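Local coordinates for response regulator receiver domain protein (CheY) (Rhodospirillum rubrum, PDB 3HEB), which probably acts as a phosphorylatable receiver domain of a two-component signalling pathway, taking a phosphoryl group on an aspartate and passing the signal on, at residues A[37-43]-A[69-73]; A[75-79]-A[106-112]. All coordinates share one frame; numbering follows the deposited sequence.

Overall arrangement
Both contacts belong to one CheY-like receiver domain, a five-stranded parallel sheet of order 2-1-3-4-5 flanked by helices. Interaction 1 comes first along the chain and ties the start of helix 39-47 to the loop between strand 61-65 and helix 74-83. Interaction 2 follows in series and packs helix 74-83 against the end of helix 101-109. Their centres lie about 15 Å apart, and helix 74-83 bridges them: Ile-77, which takes no part in the contact of interaction 2, packs on Gly-39, Leu-43, Leu-69 and Met-72 of interaction 1. Three neighbouring helices are thereby joined through the element that follows the strand leading to Asp-66, the predicted phosphorylation site.

Interaction 1: A[37-43]-A[69-73]; sequences TDGTSAL and LPDMT
Asp-71 presents its carboxylate to the first turn of helix 39-47, and three hydrogen bonds from Gly-39 and Thr-40 grip its two oxygens. The site lies in the CheY-like receiver fold, where the loop after strand 61-65 meets the first-turn N-H groups of a helix. Gly-39 N reaches the syn lone pair of Asp-71 OD1 at 3.0 Å. Asp-71 OD2 takes two donors from the same face of its plane: Thr-40 N on the syn side and Thr-40 OG1, at 2.8 Å, on the anti side. With its OG1 beside its own backbone N, Thr-40 can offer both donors to one oxygen.

The same turn is capped from within. Asp-38, at the N-cap, has its CG between the backbone N and the carbonyl carbon (chi1 67°), which carries OD1 over the turn to accept from Ser-41 N at 2.7 Å, almost straight at 169°, and from Ser-41 OG. Its carboxylate stands 81° from that of Asp-71, with Asp-38 OD1 and Asp-71 OD2 3.5 Å apart; the helix N-terminus would probably ease this like-charge approach. Replacing Asp-38 by an alanine removes the carboxylate, and is likely to leave Ser-41 N without its capping acceptor and the Ser-41 hydroxyl free to turn.

Packing is tight around buried Gly-39, where a side chain would collide with the selenium of selenomethionine Met-72, and Leu-69 CD1 also lies against its CA. The outer side is looser: exposed Pro-70 merely brushes the carbonyl of Thr-37, its CG 3.8 Å from Thr-37 O. Toward helix 74-83, where both side chains touch Ile-77, Leu-43 and Met-72 meet tip to tip, Leu-43 CD1 lying 3.7 Å from Met-72 SE.

Interaction 2: A[75-79]-A[106-112]; sequences IDILK and RCYDLGA
Leu-78 swings its CG anti to the backbone N (chi1 -162°), carrying both methyls across to Leu-110, while Ile-75 one turn earlier places CG2 anti to its N and CG1 beside it, so that its two branches meet different partners. From Leu-78, CD1 reaches the side-chain carbons of Cys-107, Leu-110 and Ala-112, the closest being Leu-110 CB at 3.6 Å. The other methyl, CD2, lies over the backbone that turns out of the helix, 3.5 Å from Leu-110 O and 3.7 Å from Ala-112 N. On Ile-75, CG2 meets Leu-110 CD2 at 3.5 Å, the two side chains crossing at about a right angle, and CG1 faces Cys-107 SG at 4.1 Å.

This is apolar packing between adjacent helices of the CheY-like receiver fold, with no hydrogen bond passing between the two segments. The helix end that receives Leu-78 is closed by a Schellman motif: Gly-111, with phi 109°, leaves the helical path, its N bonds back to Tyr-108 O, and Ala-112 N bonds to Cys-107 O at 2.9 Å. The latter bond holds Cys-107 O and Ala-112 N, which Leu-78 touches through CD1 and CD2 respectively. Inward, Cys-107 and Ala-112 also rest on Ile-94 of strand 92-96, which places this side of the contact against the central sheet.

At the more exposed edge the contact is carried by the aliphatic part of Lys-79, which crosses Leu-110 obliquely and touches it through CE, 3.6 Å from Leu-110 CD1. The same helix end also meets the second subunit: Asp-109 forms a salt bridge with Arg-89 of that subunit, and Tyr-108 OH a hydrogen bond with its Gln-140 O.

Interaction 1: A[37-43]-A[69-73]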
loop_
_atom_site.group_PDB
_atom_site.type_symbol
_atom_site.label_atom_id
_atom_site.label_comp_id
_atom_site.label_asym_id
_atom_site.label_seq_id
_atom_site.Cartn_x
_atom_site.Cartn_y
_atom_site.Cartn_z
ATOM N N THR A 37 17.226 -13.686 -6.206
ATOM C CA THR A 37 18.330 -12.754 -6.027
ATOM C C THR A 37 18.670 -11.961 -7.284
ATOM O O THR A 37 19.618 -11.180 -7.288
ATOM C CB THR A 37 19.596 -13.469 -5.499
ATOM O OG1 THR A 37 19.975 -14.523 -6.391
ATOM C CG2 THR A 37 19.323 -14.054 -4.126
ATOM N N ASP A 38 17.899 -12.171 -8.344
ATOM C CA ASP A 38 18.088 -11.437 -9.598
ATOM C C ASP A 38 16.710 -11.200 -10.207
ATOM O O ASP A 38 15.777 -11.956 -9.944
ATOM C CB ASP A 38 18.977 -12.220 -10.574
ATOM C CG ASP A 38 18.322 -13.484 -11.081
ATOM O OD1 ASP A 38 17.360 -13.397 -11.867
ATOM O OD2 ASP A 38 18.772 -14.577 -10.688
ATOM N N GLY A 39 16.589 -10.149 -11.013
ATOM C CA GLY A 39 15.311 -9.823 -11.625
ATOM C C GLY A 39 14.826 -10.770 -12.705
ATOM O O GLY A 39 13.618 -10.920 -12.896
ATOM N N THR A 40 15.762 -11.397 -13.417
ATOM C CA THR A 40 15.446 -12.328 -14.502
ATOM C C THR A 40 14.592 -13.495 -14.036
ATOM O O THR A 40 13.498 -13.729 -14.547
ATOM C CB THR A 40 16.742 -12.892 -15.133
ATOM O OG1 THR A 40 17.445 -11.836 -15.798
ATOM C CG2 THR A 40 16.432 -13.998 -16.131
ATOM N N SER A 41 15.109 -14.236 -13.065
ATOM C CA SER A 41 14.406 -15.383 -12.523
ATOM C C SER A 41 13.103 -14.937 -11.883
ATOM O O SER A 41 12.102 -15.652 -11.944
ATOM C CB SER A 41 15.280 -16.094 -11.490
ATOM O OG SER A 41 15.742 -15.190 -10.507
ATOM N N ALA A 42 13.120 -13.751 -11.274
ATOM C CA ALA A 42 11.930 -13.209 -10.623
ATOM C C ALA A 42 10.838 -12.964 -11.662
ATOM O O ALA A 42 9.679 -13.309 -11.439
ATOM C CB ALA A 42 12.268 -11.917 -9.882
ATOM N N LEU A 43 11.205 -12.374 -12.795
ATOM C CA LEU A 43 10.237 -12.128 -13.855
ATOM C C LEU A 43 9.810 -13.466 -14.464
ATOM O O LEU A 43 8.668 -13.629 -14.891
ATOM C CB LEU A 43 10.833 -11.226 -14.941
ATOM C CG LEU A 43 11.066 -9.761 -14.567
ATOM C CD1 LEU A 43 11.832 -9.065 -15.685
ATOM C CD2 LEU A 43 9.733 -9.066 -14.328
ATOM N N LEU A 69 18.976 -4.101 -8.345
ATOM C CA LEU A 69 19.259 -5.480 -8.704
ATOM C C LEU A 69 20.490 -5.544 -9.605
ATOM O O LEU A 69 20.826 -4.564 -10.274
ATOM C CB LEU A 69 18.043 -6.086 -9.398
ATOM C CG LEU A 69 16.801 -6.056 -8.500
ATOM C CD1 LEU A 69 15.575 -6.500 -9.288
ATOM C CD2 LEU A 69 17.030 -6.946 -7.271
ATOM N N PRO A 70 21.175 -6.701 -9.636
ATOM C CA PRO A 70 22.380 -6.922 -10.437
ATOM C C PRO A 70 22.229 -7.031 -11.953
ATOM O O PRO A 70 23.150 -6.680 -12.697
ATOM C CB PRO A 70 22.949 -8.202 -9.836
ATOM C CG PRO A 70 21.725 -8.963 -9.510
ATOM C CD PRO A 70 20.855 -7.911 -8.855
ATOM N N ASP A 71 21.084 -7.507 -12.418
ATOM C CA ASP A 71 20.883 -7.680 -13.847
ATOM C C ASP A 71 19.934 -6.675 -14.479
ATOM O O ASP A 71 19.847 -6.592 -15.707
ATOM C CB ASP A 71 20.404 -9.104 -14.126
ATOM C CG ASP A 71 19.166 -9.468 -13.329
ATOM O OD1 ASP A 71 18.764 -8.675 -12.449
ATOM O OD2 ASP A 71 18.593 -10.556 -13.583
HETATM N N MSE A 72 19.229 -5.913 -13.647
HETATM C CA MSE A 72 18.294 -4.899 -14.140
HETATM C C MSE A 72 17.960 -3.973 -12.986
HETATM O O MSE A 72 18.629 -4.000 -11.950
HETATM C CB MSE A 72 17.002 -5.552 -14.683
HETATM C CG MSE A 72 16.211 -6.429 -13.685
HETATM SE SE MSE A 72 14.816 -7.352 -14.430
HETATM C CE MSE A 72 15.669 -8.596 -15.270
ATOM N N THR A 73 16.945 -3.141 -13.172
ATOM C CA THR A 73 16.499 -2.258 -12.108
ATOM C C THR A 73 15.095 -2.698 -11.754
ATOM O O THR A 73 14.299 -3.016 -12.633
ATOM C CB THR A 73 16.453 -0.778 -12.534
ATOM O OG1 THR A 73 15.953 0.003 -11.434
ATOM C CG2 THR A 73 15.557 -0.594 -13.757
#

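Interaction 2: A[75-79]-A[106-112]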
loop_
_atom_site.group_PDB
_atom_site.type_symbol
_atom_site.label_atom_id
_atom_site.label_comp_id
_atom_site.label_asym_id
_atom_site.label_seq_id
_atom_site.Cartn_x
_atom_site.Cartn_y
_atom_site.Cartn_z
ATOM N N ILE A 75 12.640 -1.037 -10.904
ATOM C CA ILE A 75 11.573 -0.178 -11.401
ATOM C C ILE A 75 10.929 -0.804 -12.635
ATOM O O ILE A 75 9.712 -0.770 -12.794
ATOM C CB ILE A 75 12.081 1.247 -11.728
ATOM C CG1 ILE A 75 12.143 2.066 -10.438
ATOM C CG2 ILE A 75 11.150 1.939 -12.727
ATOM C CD1 ILE A 75 12.596 3.498 -10.635
ATOM N N ASP A 76 11.742 -1.398 -13.498
ATOM C CA ASP A 76 11.189 -2.018 -14.690
ATOM C C ASP A 76 10.401 -3.286 -14.374
ATOM O O ASP A 76 9.486 -3.652 -15.110
ATOM C CB ASP A 76 12.303 -2.281 -15.694
ATOM C CG ASP A 76 12.842 -0.993 -16.281
ATOM O OD1 ASP A 76 12.032 -0.203 -16.802
ATOM O OD2 ASP A 76 14.060 -0.761 -16.218
ATOM N N ILE A 77 10.745 -3.953 -13.277
ATOM C CA ILE A 77 10.008 -5.142 -12.879
ATOM C C ILE A 77 8.619 -4.636 -12.478
ATOM O O ILE A 77 7.603 -5.210 -12.860
ATOM C CB ILE A 77 10.676 -5.859 -11.668
ATOM C CG1 ILE A 77 12.030 -6.449 -12.089
ATOM C CG2 ILE A 77 9.761 -6.951 -11.141
ATOM C CD1 ILE A 77 12.750 -7.222 -11.001
ATOM N N LEU A 78 8.603 -3.537 -11.727
ATOM C CA LEU A 78 7.381 -2.888 -11.248
ATOM C C LEU A 78 6.499 -2.504 -12.429
ATOM O O LEU A 78 5.297 -2.764 -12.428
ATOM C CB LEU A 78 7.742 -1.617 -10.464
ATOM C CG LEU A 78 6.774 -0.921 -9.498
ATOM C CD1 LEU A 78 7.227 0.524 -9.347
ATOM C CD2 LEU A 78 5.353 -0.947 -9.990
ATOM N N LYS A 79 7.104 -1.869 -13.431
ATOM C CA LYS A 79 6.367 -1.438 -14.609
ATOM C C LYS A 79 5.697 -2.612 -15.299
ATOM O O LYS A 79 4.539 -2.524 -15.698
ATOM C CB LYS A 79 7.299 -0.725 -15.596
ATOM C CG LYS A 79 6.636 -0.391 -16.925
ATOM C CD LYS A 79 7.484 0.547 -17.791
ATOM C CE LYS A 79 7.457 1.976 -17.253
ATOM N NZ LYS A 79 8.243 2.956 -18.073
ATOM N N ARG A 106 8.196 8.220 -8.756
ATOM C CA ARG A 106 8.169 7.437 -9.985
ATOM C C ARG A 106 7.575 6.038 -9.744
ATOM O O ARG A 106 6.776 5.544 -10.549
ATOM C CB ARG A 106 9.585 7.322 -10.563
ATOM C CG ARG A 106 9.625 7.018 -12.056
ATOM C CD ARG A 106 11.066 6.934 -12.578
ATOM N NE ARG A 106 11.135 7.004 -14.042
ATOM C CZ ARG A 106 11.284 8.132 -14.739
ATOM N NH1 ARG A 106 11.387 9.302 -14.115
ATOM N NH2 ARG A 106 11.325 8.095 -16.067
ATOM N N CYS A 107 7.967 5.409 -8.638
ATOM C CA CYS A 107 7.460 4.084 -8.285
ATOM C C CYS A 107 5.942 4.145 -8.104
ATOM O O CYS A 107 5.205 3.305 -8.626
ATOM C CB CYS A 107 8.129 3.574 -7.002
ATOM S SG CYS A 107 9.895 3.153 -7.203
ATOM N N TYR A 108 5.470 5.142 -7.366
ATOM C CA TYR A 108 4.038 5.266 -7.189
ATOM C C TYR A 108 3.370 5.517 -8.549
ATOM O O TYR A 108 2.339 4.922 -8.855
ATOM C CB TYR A 108 3.718 6.386 -6.196
ATOM C CG TYR A 108 3.958 5.993 -4.753
ATOM C CD1 TYR A 108 5.048 6.494 -4.034
ATOM C CD2 TYR A 108 3.083 5.129 -4.098
ATOM C CE1 TYR A 108 5.252 6.146 -2.688
ATOM C CE2 TYR A 108 3.278 4.768 -2.762
ATOM C CZ TYR A 108 4.360 5.282 -2.062
ATOM O OH TYR A 108 4.539 4.939 -0.740
ATOM N N ASP A 109 3.959 6.382 -9.371
ATOM C CA ASP A 109 3.381 6.644 -10.680
ATOM C C ASP A 109 3.357 5.349 -11.467
ATOM O O ASP A 109 2.403 5.089 -12.189
ATOM C CB ASP A 109 4.176 7.703 -11.448
ATOM C CG ASP A 109 4.043 9.093 -10.839
ATOM O OD1 ASP A 109 3.092 9.328 -10.049
ATOM O OD2 ASP A 109 4.885 9.954 -11.166
ATOM N N LEU A 110 4.401 4.535 -11.315
ATOM C CA LEU A 110 4.473 3.245 -12.004
ATOM C C LEU A 110 3.519 2.213 -11.411
ATOM O O LEU A 110 3.375 1.123 -11.959
ATOM C CB LEU A 110 5.894 2.673 -11.965
ATOM C CG LEU A 110 6.866 2.874 -13.136
ATOM C CD1 LEU A 110 6.170 3.558 -14.320
ATOM C CD2 LEU A 110 8.070 3.674 -12.655
ATOM N N GLY A 111 2.900 2.545 -10.276
ATOM C CA GLY A 111 1.943 1.637 -9.654
ATOM C C GLY A 111 2.284 0.921 -8.355
ATOM O O GLY A 111 1.519 0.062 -7.913
ATOM N N ALA A 112 3.408 1.250 -7.734
ATOM C CA ALA A 112 3.773 0.595 -6.480
ATOM C C ALA A 112 2.717 0.902 -5.428
ATOM O O ALA A 112 2.250 2.038 -5.321
ATOM C CB ALA A 112 5.128 1.085 -6.007
#